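Local coordinates for protein paenibacillus xanthan lyase (Paenibacillus, PDB 6F2P) that acts as a xanthan lyase, eliminating terminal mannose from the polysaccharide's side chains and leaving an unsaturated glucuronyl end, at residues A[43-48]-A[94-99]; A[76-81]-A[138-143]; A[424-429]-A[514-519]. All coordinates share one frame; numbering follows the deposited sequence.

Contacts 1 and 2 lie side by side in the N-terminal alpha-helical domain of this polysaccharide lyase family 8 enzyme, their centres about 12 Å apart, and M80, on segment 76-81 of contact 2, reaches contact 1: its CE sits 3.6 Å from W45 CD1 and 3.7 Å from L97 CD1. Helix 68-85 thus packs against contact 1 while taking its own part in contact 2. Contact 3 belongs to the super-sandwich domain, its centre about 42 Å from that of contact 1 and 41 Å from that of contact 2. Family 8 lyases generally bind substrate in a cleft between these two domains. Contact 3 has a calcium ion about 10 Å from the side chain of D424.

Contact 1: residues A[43-48]-A[94-99]; sequences GYWDSM and NAALKA
With CG anti to the backbone N (chi1 -167°), W45 swings its indole off helix 28-46 and across to L97, whose own CG, likewise anti to N (chi1 -174°), brings methyl CD1 over the ring. The contact joins helix 28-46 to the first turn of helix 95-111 within the alpha/alpha toroid, the helical domain of family 8 lyases. The joining is a CH-pi contact: L97 CD1 lies 3.9 Å from the centroid of the five-membered ring of W45, close to the ring normal, and the nearest ring atom, CD2, is 3.7 Å from that methyl. The benzo end of the indole reaches the backbone, W45 CZ2 coming 3.4 Å from L97 N. A96 meets the ring differently, its CB lying in the ring plane at the edge, 3.8 Å from W45 CZ2. On the pyrrole ring, NE1 donates to D100 OD2, one turn farther along helix 95-111, so the ring is held both by packing and by a polar anchor. A buffer molecule, probably from the crystallisation liquor, is bound about 4 Å from the W45 side chain. N94 is the N-cap of helix 95-111, and its amide plane stands 82° from the indole. Its OD1 approaches W45 CH2 obliquely and accepts a nearly straight bond of 2.9 Å from L97 N.

Contact 2: residues A[76-81]-A[138-143]; sequences HLYDMA and VALMYT
Helix-to-helix packing inside the alpha/alpha domain of a family 8 lyase is the setting here, where helix 68-85 meets the C-terminal part of helix 123-141 through apolar side chains. The backbones come nearest at A81 and L140, whose CA atoms are 6.6 Å apart, a separation that the small side chain of A81 makes possible. L140 makes the largest share of the contact, its touching atom being methyl CD1. Its CG stands anti to the carbonyl carbon (chi1 -61°); this, with an extended chi2, carries CD1 across the gap to a place between the Y78 ring and the turn at A81. From there L140 CD1 is 3.4 Å from Y78 CE1, approaching the ring obliquely, and the two side chains run at about a right angle to each other. The same methyl lies 3.8 Å from A81 C and 4.0 Å from A81 CB, so it rests on backbone as well as side chain. L17 of helix 4-18 touches both Y78 and L140, bringing a third helix against the pair. The tyrosine is partly exposed, and a bound methylpentanediol, probably from the crystallisation liquor, lies about 4 Å from its side chain. The polar backbone beside this apolar surface has partners of its own: L140 O accepts from K14 NZ, and A81 O from T85 OG1 on the following turn. M141 also reaches the alanine methyl. Bends at chi2 and chi3 fold its chain back, so that the middle of the side chain, rather than its end, does the touching: A81 CB lies 3.9 Å from M141 CG and 4.0 Å from M141 SD.

Contact 3: residues A[424-429]-A[514-519]; sequences DHFWAT and NRKLNS
A buried lysine laid against a loop and a short helical turn makes this contact, in the super-sandwich domain where residues 424-429 pack over the end of strand 508-516. That strand runs in an antiparallel sheet beside strand 595-607, to which R515 and L517 are tied by backbone hydrogen bonds with M600 and N598. K516 points at the loop, and its bent chain, turned at chi2 (-148°) and chi3 (-59°), passes beside F426 before its ammonium arrives at D424. On the way K516 CE lies 3.8 Å from F426 CB and takes a place near the plane of the phenyl ring, at its edge. N514 O lies near the ring plane at a different point of the rim, 4.2 Å from F426 CE1. Within its own turn F426 has a further aromatic neighbour, since its CE2 stands over the centre of the W427 indole, 3.5 Å above the plane. The salt bridge of the contact joins D424 OD2 to K516 NZ at 3.5 Å, a long separation. Each charge has further partners: OD1 of D424 pairs with R597, and NZ of K516 donates to the carbonyl oxygens of N423 and S420. The loop also reaches residues of the helical domain, with W427 NE1 donating to D278 and H425 N to Q291. The two carbonyls are thus the main hold on the ammonium, and the carboxylate adds a long, probably mainly electrostatic contribution; together they would be expected to favour the charged lysine. Rooted in strand 508-516, K516 thereby ties the 420-424 loop to the sheet.

Contact 1: residues A[43-48]-A[94-99]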
loop_
_atom_site.group_PDB
_atom_site.type_symbol
_atom_site.label_atom_id
_atom_site.label_comp_id
_atom_site.label_asym_id
_atom_site.label_seq_id
_atom_site.Cartn_x
_atom_site.Cartn_y
_atom_site.Cartn_z
ATOM N N GLY A 43 2.991 -1.953 -50.147
ATOM C CA GLY A 43 4.380 -1.853 -49.743
ATOM C C GLY A 43 5.106 -3.191 -49.668
ATOM O O GLY A 43 6.147 -3.396 -50.316
ATOM N N TYR A 44 4.562 -4.104 -48.872
ATOM C CA TYR A 44 5.212 -5.388 -48.650
ATOM C C TYR A 44 5.076 -6.285 -49.865
ATOM O O TYR A 44 5.892 -7.185 -50.070
ATOM C CB TYR A 44 4.655 -6.065 -47.397
ATOM C CG TYR A 44 5.044 -5.340 -46.128
ATOM C CD1 TYR A 44 6.371 -5.037 -45.870
ATOM C CD2 TYR A 44 4.088 -4.947 -45.197
ATOM C CE1 TYR A 44 6.739 -4.368 -44.726
ATOM C CE2 TYR A 44 4.453 -4.279 -44.041
ATOM C CZ TYR A 44 5.782 -3.992 -43.816
ATOM O OH TYR A 44 6.171 -3.330 -42.676
ATOM N N TRP A 45 4.042 -6.045 -50.669
ATOM C CA TRP A 45 3.859 -6.805 -51.900
ATOM C C TRP A 45 4.981 -6.413 -52.868
ATOM O O TRP A 45 5.591 -7.257 -53.538
ATOM C CB TRP A 45 2.486 -6.516 -52.515
ATOM C CG TRP A 45 2.097 -7.481 -53.592
ATOM C CD1 TRP A 45 2.681 -8.686 -53.867
ATOM C CD2 TRP A 45 1.033 -7.327 -54.539
ATOM N NE1 TRP A 45 2.046 -9.292 -54.926
ATOM C CE2 TRP A 45 1.030 -8.478 -55.358
ATOM C CE3 TRP A 45 0.085 -6.331 -54.776
ATOM C CZ2 TRP A 45 0.116 -8.657 -56.399
ATOM C CZ3 TRP A 45 -0.821 -6.509 -55.814
ATOM C CH2 TRP A 45 -0.796 -7.663 -56.613
ATOM N N ASP A 46 5.257 -5.116 -52.910
ATOM C CA ASP A 46 6.285 -4.573 -53.768
ATOM C C ASP A 46 7.660 -5.085 -53.382
ATOM O O ASP A 46 8.458 -5.414 -54.248
ATOM C CB ASP A 46 6.251 -3.042 -53.733
ATOM C CG ASP A 46 5.077 -2.471 -54.512
ATOM O OD1 ASP A 46 4.444 -3.236 -55.280
ATOM O OD2 ASP A 46 4.792 -1.264 -54.361
ATOM N N SER A 47 7.942 -5.156 -52.086
ATOM C CA SER A 47 9.267 -5.575 -51.633
ATOM C C SER A 47 9.401 -7.084 -51.535
ATOM O O SER A 47 10.465 -7.589 -51.207
ATOM C CB SER A 47 9.600 -4.952 -50.283
ATOM O OG SER A 47 8.584 -5.231 -49.334
ATOM N N MET A 48 8.328 -7.810 -51.817
ATOM C CA MET A 48 8.353 -9.252 -51.630
ATOM C C MET A 48 9.258 -9.968 -52.640
ATOM O O MET A 48 9.289 -9.634 -53.823
ATOM C CB MET A 48 6.935 -9.833 -51.681
ATOM C CG MET A 48 6.874 -11.318 -51.329
ATOM S SD MET A 48 5.213 -12.013 -51.340
ATOM C CE MET A 48 5.530 -13.653 -50.704
ATOM N N ASN A 94 -8.020 -9.132 -55.143
ATOM C CA ASN A 94 -6.960 -9.182 -56.146
ATOM C C ASN A 94 -6.346 -10.579 -56.286
ATOM O O ASN A 94 -5.799 -11.126 -55.327
ATOM C CB ASN A 94 -5.881 -8.170 -55.795
ATOM C CG ASN A 94 -4.871 -7.989 -56.903
ATOM O OD1 ASN A 94 -4.117 -8.911 -57.239
ATOM N ND2 ASN A 94 -4.829 -6.785 -57.463
ATOM N N ALA A 95 -6.430 -11.145 -57.487
ATOM C CA ALA A 95 -6.050 -12.543 -57.701
ATOM C C ALA A 95 -4.555 -12.767 -57.622
ATOM O O ALA A 95 -4.104 -13.806 -57.131
ATOM C CB ALA A 95 -6.580 -13.044 -59.027
ATOM N N ALA A 96 -3.788 -11.801 -58.118
ATOM C CA ALA A 96 -2.337 -11.906 -58.096
ATOM C C ALA A 96 -1.845 -11.803 -56.656
ATOM O O ALA A 96 -0.964 -12.553 -56.240
ATOM C CB ALA A 96 -1.717 -10.833 -58.955
ATOM N N LEU A 97 -2.433 -10.873 -55.901
ATOM C CA LEU A 97 -2.162 -10.729 -54.469
ATOM C C LEU A 97 -2.439 -12.038 -53.737
ATOM O O LEU A 97 -1.581 -12.541 -53.014
ATOM C CB LEU A 97 -3.023 -9.611 -53.877
ATOM C CG LEU A 97 -2.774 -9.231 -52.418
ATOM C CD1 LEU A 97 -1.300 -8.957 -52.218
ATOM C CD2 LEU A 97 -3.609 -8.011 -52.035
ATOM N N LYS A 98 -3.639 -12.582 -53.944
ATOM C CA LYS A 98 -4.029 -13.877 -53.389
ATOM C C LYS A 98 -2.965 -14.942 -53.652
ATOM O O LYS A 98 -2.502 -15.616 -52.728
ATOM C CB LYS A 98 -5.378 -14.323 -53.968
ATOM C CG LYS A 98 -5.788 -15.758 -53.619
ATOM C CD LYS A 98 -7.175 -16.094 -54.175
ATOM C CE LYS A 98 -7.133 -17.266 -55.160
ATOM N NZ LYS A 98 -7.427 -18.587 -54.517
ATOM N N ALA A 99 -2.566 -15.069 -54.914
ATOM C CA ALA A 99 -1.592 -16.082 -55.306
ATOM C C ALA A 99 -0.265 -15.888 -54.591
ATOM O O ALA A 99 0.360 -16.856 -54.164
ATOM C CB ALA A 99 -1.395 -16.080 -56.817
#

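Contact 2: residues A[76-81]-A[138-143]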
loop_
_atom_site.group_PDB
_atom_site.type_symbol
_atom_site.label_atom_id
_atom_site.label_comp_id
_atom_site.label_asym_id
_atom_site.label_seq_id
_atom_site.Cartn_x
_atom_site.Cartn_y
_atom_site.Cartn_z
ATOM N N HIS A 76 4.088 -9.477 -42.378
ATOM C CA HIS A 76 4.036 -8.931 -43.732
ATOM C C HIS A 76 2.936 -9.611 -44.540
ATOM O O HIS A 76 2.096 -8.927 -45.138
ATOM C CB HIS A 76 5.381 -9.072 -44.434
ATOM C CG HIS A 76 6.455 -8.216 -43.849
ATOM N ND1 HIS A 76 6.197 -7.237 -42.916
ATOM C CD2 HIS A 76 7.793 -8.187 -44.063
ATOM C CE1 HIS A 76 7.335 -6.644 -42.574
ATOM N NE2 HIS A 76 8.312 -7.206 -43.262
ATOM N N LEU A 77 2.939 -10.948 -44.540
ATOM C CA LEU A 77 1.862 -11.731 -45.156
ATOM C C LEU A 77 0.476 -11.365 -44.615
ATOM O O LEU A 77 -0.485 -11.234 -45.377
ATOM C CB LEU A 77 2.110 -13.229 -44.985
ATOM C CG LEU A 77 3.226 -13.806 -45.854
ATOM C CD1 LEU A 77 3.561 -15.220 -45.431
ATOM C CD2 LEU A 77 2.830 -13.762 -47.328
ATOM N N TYR A 78 0.374 -11.177 -43.304
ATOM C CA TYR A 78 -0.893 -10.764 -42.728
ATOM C C TYR A 78 -1.391 -9.436 -43.301
ATOM O O TYR A 78 -2.579 -9.292 -43.608
ATOM C CB TYR A 78 -0.825 -10.667 -41.206
ATOM C CG TYR A 78 -2.101 -10.095 -40.644
ATOM C CD1 TYR A 78 -3.259 -10.863 -40.581
ATOM C CD2 TYR A 78 -2.168 -8.776 -40.226
ATOM C CE1 TYR A 78 -4.442 -10.335 -40.094
ATOM C CE2 TYR A 78 -3.353 -8.237 -39.735
ATOM C CZ TYR A 78 -4.484 -9.022 -39.671
ATOM O OH TYR A 78 -5.657 -8.496 -39.177
ATOM N N ASP A 79 -0.492 -8.463 -43.420
ATOM C CA ASP A 79 -0.880 -7.140 -43.912
ATOM C C ASP A 79 -1.476 -7.247 -45.303
ATOM O O ASP A 79 -2.474 -6.599 -45.600
ATOM C CB ASP A 79 0.306 -6.168 -43.925
ATOM C CG ASP A 79 0.712 -5.721 -42.529
ATOM O OD1 ASP A 79 -0.115 -5.838 -41.600
ATOM O OD2 ASP A 79 1.855 -5.242 -42.360
ATOM N N MET A 80 -0.861 -8.079 -46.141
ATOM C CA MET A 80 -1.320 -8.294 -47.512
ATOM C C MET A 80 -2.686 -8.974 -47.509
ATOM O O MET A 80 -3.619 -8.536 -48.193
ATOM C CB MET A 80 -0.296 -9.129 -48.294
ATOM C CG MET A 80 1.052 -8.447 -48.449
ATOM S SD MET A 80 2.396 -9.555 -48.956
ATOM C CE MET A 80 1.852 -10.040 -50.592
ATOM N N ALA A 81 -2.791 -10.043 -46.728
ATOM C CA ALA A 81 -4.056 -10.745 -46.534
ATOM C C ALA A 81 -5.162 -9.796 -46.055
ATOM O O ALA A 81 -6.317 -9.921 -46.462
ATOM C CB ALA A 81 -3.867 -11.905 -45.557
ATOM N N VAL A 138 -4.593 -17.192 -41.840
ATOM C CA VAL A 138 -5.506 -18.288 -42.127
ATOM C C VAL A 138 -6.963 -17.900 -41.872
ATOM O O VAL A 138 -7.858 -18.329 -42.596
ATOM C CB VAL A 138 -5.137 -19.543 -41.324
ATOM C CG1 VAL A 138 -6.184 -20.634 -41.514
ATOM C CG2 VAL A 138 -3.757 -20.044 -41.748
ATOM N N ALA A 139 -7.209 -17.075 -40.863
ATOM C CA ALA A 139 -8.576 -16.648 -40.590
ATOM C C ALA A 139 -9.136 -15.868 -41.777
ATOM O O ALA A 139 -10.250 -16.124 -42.238
ATOM C CB ALA A 139 -8.642 -15.821 -39.308
ATOM N N LEU A 140 -8.344 -14.934 -42.286
ATOM C CA LEU A 140 -8.766 -14.108 -43.406
ATOM C C LEU A 140 -8.889 -14.905 -44.705
ATOM O O LEU A 140 -9.806 -14.686 -45.490
ATOM C CB LEU A 140 -7.776 -12.961 -43.609
ATOM C CG LEU A 140 -7.605 -11.989 -42.446
ATOM C CD1 LEU A 140 -6.484 -11.011 -42.734
ATOM C CD2 LEU A 140 -8.909 -11.245 -42.169
ATOM N N MET A 141 -7.958 -15.829 -44.922
ATOM C CA MET A 141 -7.793 -16.464 -46.221
ATOM C C MET A 141 -8.457 -17.840 -46.305
ATOM O O MET A 141 -8.353 -18.533 -47.327
ATOM C CB MET A 141 -6.303 -16.601 -46.525
ATOM C CG MET A 141 -5.541 -15.288 -46.555
ATOM S SD MET A 141 -5.988 -14.251 -47.959
ATOM C CE MET A 141 -5.576 -15.363 -49.311
ATOM N N TYR A 142 -9.141 -18.217 -45.229
ATOM C CA TYR A 142 -9.710 -19.552 -45.052
ATOM C C TYR A 142 -10.432 -20.132 -46.276
ATOM O O TYR A 142 -10.120 -21.234 -46.737
ATOM C CB TYR A 142 -10.665 -19.524 -43.860
ATOM C CG TYR A 142 -10.915 -20.873 -43.240
ATOM C CD1 TYR A 142 -10.018 -21.411 -42.331
ATOM C CD2 TYR A 142 -12.055 -21.602 -43.549
ATOM C CE1 TYR A 142 -10.244 -22.651 -41.748
ATOM C CE2 TYR A 142 -12.291 -22.845 -42.971
ATOM C CZ TYR A 142 -11.381 -23.364 -42.074
ATOM O OH TYR A 142 -11.610 -24.595 -41.495
ATOM N N THR A 143 -11.397 -19.382 -46.793
ATOM C CA THR A 143 -12.203 -19.828 -47.922
ATOM C C THR A 143 -11.408 -19.956 -49.229
ATOM O O THR A 143 -11.884 -20.554 -50.201
ATOM C CB THR A 143 -13.368 -18.866 -48.154
ATOM O OG1 THR A 143 -12.851 -17.555 -48.405
ATOM C CG2 THR A 143 -14.254 -18.816 -46.933
#

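Contact 3: residues A[424-429]-A[514-519]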
loop_
_atom_site.group_PDB
_atom_site.type_symbol
_atom_site.label_atom_id
_atom_site.label_comp_id
_atom_site.label_asym_id
_atom_site.label_seq_id
_atom_site.Cartn_x
_atom_site.Cartn_y
_atom_site.Cartn_z
ATOM N N ASP A 424 3.984 13.961 -26.737
ATOM C CA ASP A 424 4.574 15.000 -27.579
ATOM C C ASP A 424 6.072 15.140 -27.247
ATOM O O ASP A 424 6.635 16.235 -27.248
ATOM C CB ASP A 424 3.794 16.309 -27.388
ATOM C CG ASP A 424 4.335 17.462 -28.213
ATOM O OD1 ASP A 424 4.737 17.247 -29.384
ATOM O OD2 ASP A 424 4.359 18.590 -27.660
ATOM N N HIS A 425 6.690 14.001 -26.934
ATOM C CA HIS A 425 8.123 13.905 -26.650
ATOM C C HIS A 425 8.571 14.504 -25.327
ATOM O O HIS A 425 9.739 14.867 -25.185
ATOM C CB HIS A 425 8.964 14.479 -27.792
ATOM C CG HIS A 425 8.596 13.926 -29.129
ATOM N ND1 HIS A 425 8.693 12.586 -29.433
ATOM C CD2 HIS A 425 8.091 14.528 -30.235
ATOM C CE1 HIS A 425 8.277 12.384 -30.670
ATOM N NE2 HIS A 425 7.910 13.548 -31.178
ATOM N N PHE A 426 7.656 14.591 -24.364
ATOM C CA PHE A 426 8.022 14.954 -22.995
ATOM C C PHE A 426 9.266 14.186 -22.502
ATOM O O PHE A 426 10.257 14.792 -22.080
ATOM C CB PHE A 426 6.845 14.733 -22.029
ATOM C CG PHE A 426 7.242 14.772 -20.577
ATOM C CD1 PHE A 426 7.274 15.976 -19.892
ATOM C CD2 PHE A 426 7.612 13.609 -19.906
ATOM C CE1 PHE A 426 7.662 16.025 -18.579
ATOM C CE2 PHE A 426 7.999 13.651 -18.587
ATOM C CZ PHE A 426 8.017 14.865 -17.917
ATOM N N TRP A 427 9.215 12.858 -22.578
ATOM C CA TRP A 427 10.255 12.011 -21.993
ATOM C C TRP A 427 11.623 12.070 -22.664
ATOM O O TRP A 427 12.630 11.744 -22.037
ATOM C CB TRP A 427 9.791 10.553 -21.922
ATOM C CG TRP A 427 8.801 10.298 -20.824
ATOM C CD1 TRP A 427 7.473 10.018 -20.969
ATOM C CD2 TRP A 427 9.055 10.322 -19.416
ATOM N NE1 TRP A 427 6.887 9.848 -19.736
ATOM C CE2 TRP A 427 7.835 10.033 -18.767
ATOM C CE3 TRP A 427 10.197 10.552 -18.640
ATOM C CZ2 TRP A 427 7.725 9.967 -17.380
ATOM C CZ3 TRP A 427 10.083 10.490 -17.263
ATOM C CH2 TRP A 427 8.853 10.197 -16.646
ATOM N N ALA A 428 11.666 12.474 -23.930
ATOM C CA ALA A 428 12.931 12.488 -24.662
ATOM C C ALA A 428 13.638 13.832 -24.562
ATOM O O ALA A 428 14.755 13.985 -25.057
ATOM C CB ALA A 428 12.718 12.098 -26.125
ATOM N N THR A 429 12.988 14.797 -23.914
ATOM C CA THR A 429 13.535 16.149 -23.787
ATOM C C THR A 429 13.713 16.611 -22.342
ATOM O O THR A 429 14.631 17.378 -22.056
ATOM C CB THR A 429 12.654 17.186 -24.499
ATOM O OG1 THR A 429 11.287 16.966 -24.135
ATOM C CG2 THR A 429 12.792 17.076 -26.010
ATOM N N ASN A 514 8.604 20.733 -13.228
ATOM C CA ASN A 514 9.391 20.656 -14.448
ATOM C C ASN A 514 8.416 20.513 -15.600
ATOM O O ASN A 514 8.238 19.431 -16.135
ATOM C CB ASN A 514 10.386 19.491 -14.414
ATOM C CG ASN A 514 11.506 19.663 -15.429
ATOM O OD1 ASN A 514 11.386 20.458 -16.360
ATOM N ND2 ASN A 514 12.599 18.934 -15.251
ATOM N N ARG A 515 7.765 21.614 -15.962
ATOM C CA ARG A 515 6.611 21.562 -16.850
ATOM C C ARG A 515 6.992 21.835 -18.286
ATOM O O ARG A 515 7.762 22.752 -18.557
ATOM C CB ARG A 515 5.583 22.611 -16.423
ATOM C CG ARG A 515 4.197 22.425 -17.026
ATOM C CD ARG A 515 3.443 21.337 -16.279
ATOM N NE ARG A 515 2.093 21.136 -16.796
ATOM C CZ ARG A 515 1.314 20.119 -16.438
ATOM N NH1 ARG A 515 1.766 19.229 -15.569
ATOM N NH2 ARG A 515 0.097 19.988 -16.951
ATOM N N LYS A 516 6.432 21.061 -19.211
ATOM C CA LYS A 516 6.632 21.340 -20.627
ATOM C C LYS A 516 5.743 22.497 -21.051
ATOM O O LYS A 516 4.571 22.552 -20.682
ATOM C CB LYS A 516 6.336 20.114 -21.486
ATOM C CG LYS A 516 6.973 20.193 -22.857
ATOM C CD LYS A 516 6.139 19.497 -23.891
ATOM C CE LYS A 516 5.937 18.053 -23.540
ATOM N NZ LYS A 516 4.844 17.489 -24.364
ATOM N N LEU A 517 6.302 23.411 -21.836
ATOM C CA LEU A 517 5.613 24.645 -22.195
ATOM C C LEU A 517 5.082 24.608 -23.624
ATOM O O LEU A 517 5.223 23.599 -24.318
ATOM C CB LEU A 517 6.551 25.838 -21.997
ATOM C CG LEU A 517 7.189 25.858 -20.604
ATOM C CD1 LEU A 517 8.086 27.070 -20.408
ATOM C CD2 LEU A 517 6.099 25.820 -19.539
ATOM N N ASN A 518 4.464 25.703 -24.061
ATOM C CA ASN A 518 4.033 25.811 -25.445
ATOM C C ASN A 518 5.243 25.888 -26.377
ATOM O O ASN A 518 6.388 25.882 -25.913
ATOM C CB ASN A 518 3.076 26.989 -25.650
ATOM C CG ASN A 518 3.691 28.328 -25.281
ATOM O OD1 ASN A 518 4.901 28.543 -25.402
ATOM N ND2 ASN A 518 2.846 29.247 -24.837
ATOM N N SER A 519 4.998 25.965 -27.682
ATOM C CA SER A 519 6.087 25.847 -28.656
ATOM C C SER A 519 7.049 27.030 -28.591
ATOM O O SER A 519 8.211 26.904 -28.965
ATOM C CB SER A 519 5.552 25.652 -30.075
ATOM O OG SER A 519 4.808 26.781 -30.485
#